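Local atomic coordinates of integrase (Enterobacteria phage lambda, PDB entry 1AE9), a protein that catalyses site-specific recombination that integrates the phage genome into the host chromosome and, together with excisionase, excises it again, this chain being its catalytic domain. Residues S46-Y54 and K63-H71. Numbering follows the deposited sequence.
Sequences SDIVDGYLY and KIAIPTALH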
ATOM      1  N   SER A  46      -4.059 -17.228  17.768  1.00 22.94           N
ATOM      2  CA  SER A  46      -3.132 -18.316  18.070  1.00 23.52           C
ATOM      3  C   SER A  46      -1.839 -17.816  18.728  1.00 24.19           C
ATOM      4  O   SER A  46      -1.030 -18.612  19.216  1.00 24.99           O
ATOM      5  CB  SER A  46      -2.812 -19.097  16.795  1.00 24.34           C
ATOM      6  OG  SER A  46      -2.550 -18.223  15.710  1.00 23.88           O
ATOM      7  N   ASP A  47      -1.637 -16.499  18.723  1.00 23.35           N
ATOM      8  CA  ASP A  47      -0.454 -15.897  19.327  1.00 23.15           C
ATOM      9  C   ASP A  47      -0.612 -15.715  20.832  1.00 22.95           C
ATOM     10  O   ASP A  47       0.340 -15.331  21.511  1.00 24.13           O
ATOM     11  CB  ASP A  47      -0.151 -14.534  18.697  1.00 23.43           C
ATOM     12  CG  ASP A  47       0.172 -14.625  17.219  1.00 24.71           C
ATOM     13  OD1 ASP A  47       0.557 -15.714  16.741  1.00 24.53           O
ATOM     14  OD2 ASP A  47       0.046 -13.592  16.534  1.00 23.07           O
ATOM     15  N   ILE A  48      -1.815 -15.942  21.345  1.00 23.13           N
ATOM     16  CA  ILE A  48      -2.069 -15.803  22.770  1.00 24.93           C
ATOM     17  C   ILE A  48      -2.057 -17.178  23.415  1.00 25.71           C
ATOM     18  O   ILE A  48      -2.863 -18.037  23.071  1.00 27.27           O
ATOM     19  CB  ILE A  48      -3.420 -15.106  23.055  1.00 24.10           C
ATOM     20  CG1 ILE A  48      -3.406 -13.694  22.468  1.00 22.92           C
ATOM     21  CG2 ILE A  48      -3.682 -15.039  24.560  1.00 22.29           C
ATOM     22  CD1 ILE A  48      -4.737 -12.986  22.560  1.00 23.72           C
ATOM     23  N   VAL A  49      -1.117 -17.387  24.329  1.00 27.98           N
ATOM     24  CA  VAL A  49      -0.979 -18.658  25.026  1.00 29.08           C
ATOM     25  C   VAL A  49      -0.781 -18.384  26.507  1.00 30.14           C
ATOM     26  O   VAL A  49       0.091 -17.606  26.885  1.00 29.41           O
ATOM     27  CB  VAL A  49       0.241 -19.460  24.509  1.00 28.80           C
ATOM     28  CG1 VAL A  49       0.384 -20.762  25.289  1.00 29.80           C
ATOM     29  CG2 VAL A  49       0.094 -19.758  23.021  1.00 29.65           C
ATOM     30  N   ASP A  50      -1.629 -18.988  27.331  1.00 33.25           N
ATOM     31  CA  ASP A  50      -1.555 -18.846  28.788  1.00 35.78           C
ATOM     32  C   ASP A  50      -1.397 -17.410  29.279  1.00 35.15           C
ATOM     33  O   ASP A  50      -0.469 -17.097  30.026  1.00 34.87           O
ATOM     34  CB  ASP A  50      -0.419 -19.714  29.348  1.00 39.41           C
ATOM     35  CG  ASP A  50      -0.607 -21.193  29.046  1.00 43.82           C
ATOM     36  OD1 ASP A  50      -1.767 -21.669  29.096  1.00 45.35           O
ATOM     37  OD2 ASP A  50       0.407 -21.875  28.758  1.00 45.06           O
ATOM     38  N   GLY A  51      -2.299 -16.539  28.844  1.00 34.81           N
ATOM     39  CA  GLY A  51      -2.240 -15.152  29.271  1.00 33.55           C
ATOM     40  C   GLY A  51      -1.115 -14.301  28.707  1.00 32.36           C
ATOM     41  O   GLY A  51      -0.784 -13.261  29.286  1.00 31.64           O
ATOM     42  N   TYR A  52      -0.513 -14.730  27.598  1.00 30.36           N
ATOM     43  CA  TYR A  52       0.560 -13.963  26.973  1.00 29.80           C
ATOM     44  C   TYR A  52       0.377 -13.870  25.467  1.00 29.03           C
ATOM     45  O   TYR A  52       0.046 -14.864  24.817  1.00 28.83           O
ATOM     46  CB  TYR A  52       1.932 -14.567  27.282  1.00 29.55           C
ATOM     47  CG  TYR A  52       2.475 -14.177  28.635  1.00 31.12           C
ATOM     48  CD1 TYR A  52       2.090 -14.865  29.787  1.00 31.21           C
ATOM     49  CD2 TYR A  52       3.347 -13.096  28.772  1.00 30.92           C
ATOM     50  CE1 TYR A  52       2.554 -14.486  31.043  1.00 31.72           C
ATOM     51  CE2 TYR A  52       3.818 -12.710  30.026  1.00 32.74           C
ATOM     52  CZ  TYR A  52       3.413 -13.409  31.156  1.00 32.18           C
ATOM     53  OH  TYR A  52       3.851 -13.023  32.400  1.00 34.08           O
ATOM     54  N   LEU A  53       0.538 -12.659  24.933  1.00 27.24           N
ATOM     55  CA  LEU A  53       0.436 -12.403  23.498  1.00 24.84           C
ATOM     56  C   LEU A  53       1.866 -12.356  22.969  1.00 23.89           C
ATOM     57  O   LEU A  53       2.647 -11.474  23.335  1.00 22.00           O
ATOM     58  CB  LEU A  53      -0.285 -11.074  23.229  1.00 24.53           C
ATOM     59  CG  LEU A  53      -0.245 -10.489  21.808  1.00 24.91           C
ATOM     60  CD1 LEU A  53      -0.882 -11.426  20.798  1.00 23.93           C
ATOM     61  CD2 LEU A  53      -0.941  -9.147  21.793  1.00 24.28           C
ATOM     62  N   TYR A  54       2.220 -13.357  22.170  1.00 23.79           N
ATOM     63  CA  TYR A  54       3.559 -13.471  21.596  1.00 22.74           C
ATOM     64  C   TYR A  54       3.681 -12.645  20.331  1.00 21.41           C
ATOM     65  O   TYR A  54       2.901 -12.809  19.401  1.00 21.26           O
ATOM     66  CB  TYR A  54       3.894 -14.943  21.317  1.00 23.41           C
ATOM     67  CG  TYR A  54       4.131 -15.733  22.582  1.00 25.32           C
ATOM     68  CD1 TYR A  54       3.066 -16.156  23.372  1.00 26.79           C
ATOM     69  CD2 TYR A  54       5.423 -15.991  23.026  1.00 26.88           C
ATOM     70  CE1 TYR A  54       3.281 -16.808  24.578  1.00 28.43           C
ATOM     71  CE2 TYR A  54       5.650 -16.643  24.229  1.00 29.46           C
ATOM     72  CZ  TYR A  54       4.576 -17.046  25.001  1.00 29.52           C
ATOM     73  OH  TYR A  54       4.805 -17.669  26.204  1.00 32.20           O
ATOM     74  N   LYS A  63      11.532 -10.547  19.683  1.00 22.91           N
ATOM     75  CA  LYS A  63      10.470 -11.446  20.138  1.00 25.00           C
ATOM     76  C   LYS A  63      10.101 -11.202  21.604  1.00 26.07           C
ATOM     77  O   LYS A  63      10.909 -11.455  22.501  1.00 26.68           O
ATOM     78  CB  LYS A  63      10.904 -12.903  19.944  1.00 24.55           C
ATOM     79  CG  LYS A  63      10.869 -13.362  18.502  1.00 25.20           C
ATOM     80  CD  LYS A  63      11.414 -14.768  18.331  1.00 26.18           C
ATOM     81  CE  LYS A  63      12.913 -14.791  18.532  1.00 27.93           C
ATOM     82  NZ  LYS A  63      13.597 -13.816  17.636  1.00 29.41           N
ATOM     83  N   ILE A  64       8.870 -10.757  21.849  1.00 26.48           N
ATOM     84  CA  ILE A  64       8.417 -10.472  23.209  1.00 25.93           C
ATOM     85  C   ILE A  64       7.105 -11.158  23.552  1.00 25.69           C
ATOM     86  O   ILE A  64       6.289 -11.440  22.673  1.00 25.98           O
ATOM     87  CB  ILE A  64       8.244  -8.946  23.438  1.00 27.53           C
ATOM     88  CG1 ILE A  64       7.220  -8.367  22.459  1.00 28.04           C
ATOM     89  CG2 ILE A  64       9.569  -8.226  23.257  1.00 27.01           C
ATOM     90  CD1 ILE A  64       6.988  -6.884  22.638  1.00 30.71           C
ATOM     91  N   ALA A  65       6.917 -11.453  24.834  1.00 24.99           N
ATOM     92  CA  ALA A  65       5.690 -12.082  25.310  1.00 25.69           C
ATOM     93  C   ALA A  65       5.006 -11.023  26.175  1.00 26.66           C
ATOM     94  O   ALA A  65       5.516 -10.661  27.242  1.00 26.29           O
ATOM     95  CB  ALA A  65       6.015 -13.332  26.132  1.00 25.84           C
ATOM     96  N   ILE A  66       3.883 -10.496  25.689  1.00 25.74           N
ATOM     97  CA  ILE A  66       3.151  -9.440  26.388  1.00 25.04           C
ATOM     98  C   ILE A  66       2.038  -9.982  27.282  1.00 24.77           C
ATOM     99  O   ILE A  66       1.140 -10.682  26.811  1.00 24.13           O
ATOM    100  CB  ILE A  66       2.533  -8.416  25.381  1.00 24.28           C
ATOM    101  CG1 ILE A  66       3.584  -7.960  24.358  1.00 23.27           C
ATOM    102  CG2 ILE A  66       2.010  -7.193  26.132  1.00 21.52           C
ATOM    103  CD1 ILE A  66       3.035  -7.047  23.264  1.00 21.16           C
ATOM    104  N   PRO A  67       2.088  -9.677  28.590  1.00 24.38           N
ATOM    105  CA  PRO A  67       1.040 -10.173  29.484  1.00 23.94           C
ATOM    106  C   PRO A  67      -0.272  -9.467  29.173  1.00 24.24           C
ATOM    107  O   PRO A  67      -0.311  -8.234  29.094  1.00 24.69           O
ATOM    108  CB  PRO A  67       1.583  -9.823  30.874  1.00 23.85           C
ATOM    109  CG  PRO A  67       2.392  -8.582  30.629  1.00 24.06           C
ATOM    110  CD  PRO A  67       3.098  -8.894  29.328  1.00 24.43           C
ATOM    111  N   THR A  68      -1.338 -10.241  28.977  1.00 24.18           N
ATOM    112  CA  THR A  68      -2.641  -9.676  28.648  1.00 25.15           C
ATOM    113  C   THR A  68      -3.334  -8.978  29.819  1.00 25.09           C
ATOM    114  O   THR A  68      -4.432  -8.441  29.675  1.00 25.53           O
ATOM    115  CB  THR A  68      -3.578 -10.735  28.063  1.00 25.76           C
ATOM    116  OG1 THR A  68      -3.700 -11.822  28.987  1.00 28.35           O
ATOM    117  CG2 THR A  68      -3.036 -11.249  26.736  1.00 24.83           C
ATOM    118  N   ALA A  69      -2.688  -8.980  30.975  1.00 26.22           N
ATOM    119  CA  ALA A  69      -3.236  -8.333  32.155  1.00 27.24           C
ATOM    120  C   ALA A  69      -2.937  -6.833  32.171  1.00 27.47           C
ATOM    121  O   ALA A  69      -3.419  -6.110  33.048  1.00 29.13           O
ATOM    122  CB  ALA A  69      -2.679  -8.989  33.402  1.00 27.09           C
ATOM    123  N   LEU A  70      -2.140  -6.365  31.213  1.00 27.17           N
ATOM    124  CA  LEU A  70      -1.776  -4.951  31.137  1.00 27.10           C
ATOM    125  C   LEU A  70      -2.979  -4.016  31.068  1.00 26.44           C
ATOM    126  O   LEU A  70      -4.046  -4.387  30.562  1.00 26.43           O
ATOM    127  CB  LEU A  70      -0.849  -4.687  29.949  1.00 26.72           C
ATOM    128  CG  LEU A  70       0.634  -5.019  30.124  1.00 28.93           C
ATOM    129  CD1 LEU A  70       1.382  -4.701  28.835  1.00 27.78           C
ATOM    130  CD2 LEU A  70       1.218  -4.215  31.285  1.00 28.87           C
ATOM    131  N   HIS A  71      -2.797  -2.811  31.600  1.00 26.93           N
ATOM    132  CA  HIS A  71      -3.832  -1.777  31.625  1.00 27.39           C
ATOM    133  C   HIS A  71      -3.132  -0.455  31.377  1.00 25.99           C
ATOM    134  O   HIS A  71      -1.972  -0.283  31.763  1.00 25.69           O
ATOM    135  CB  HIS A  71      -4.472  -1.644  33.024  1.00 30.80           C
ATOM    136  CG  HIS A  71      -5.515  -2.672  33.353  1.00 34.66           C
ATOM    137  ND1 HIS A  71      -5.205  -3.929  33.834  1.00 36.37           N
ATOM    138  CD2 HIS A  71      -6.868  -2.595  33.353  1.00 36.21           C
ATOM    139  CE1 HIS A  71      -6.321  -4.580  34.119  1.00 36.10           C
ATOM    140  NE2 HIS A  71      -7.344  -3.793  33.837  1.00 36.70           N
TER
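Ile48 meets Thr68 where its CG2 methyl loosely touches the threonine CG2, beside the type I' turn Val49 to Tyr52. Gly51 sits at position i+2, where positive phi comes easily to glycine, and its O accepts Thr68 N at 3.1 Å, the donor 43° out of the carbonyl plane. Thr68 OG1, set between its own N and carbonyl carbon (chi1 57°), adds a weak second bond to the same oxygen.

Tyr52 pairs with Pro67 at a non-hydrogen-bonded position of the antiparallel hairpin, where proline's missing N-H costs no bond to strand 52-54. The Tyr52 ring takes Pro67 CA over one face (CH-pi, 4.1 Å from the centroid), while CE2 meets Pro67 CB at 3.7 Å. Leu53 and Ile66 form the hydrogen-bonded pair, Leu53 N donating to Ile66 O and Ile66 N to Leu53 O, both at 2.8 Å; their apolar side chains turn to the buried face. Beyond them Tyr54 lays its ring over Ala65 CB, 3.8 Å from CE2. The small methyl, also 3.8 Å from Tyr52 CD2, touches both tyrosine rings.

This hairpin belongs to the tyrosine recombinase catalytic domain, and its loop carries Lys59, a predicted active-site residue. Strand 173-176 runs parallel beside 63-67, and on the tyrosine face Trp174 meets Tyr54 edge-to-face and Lys176 makes a cation-pi contact with Tyr52. Behind the sheet, Leu53 and Thr68 pack on Met79 of helix 79-90, Ile48 and Thr68 on Leu83.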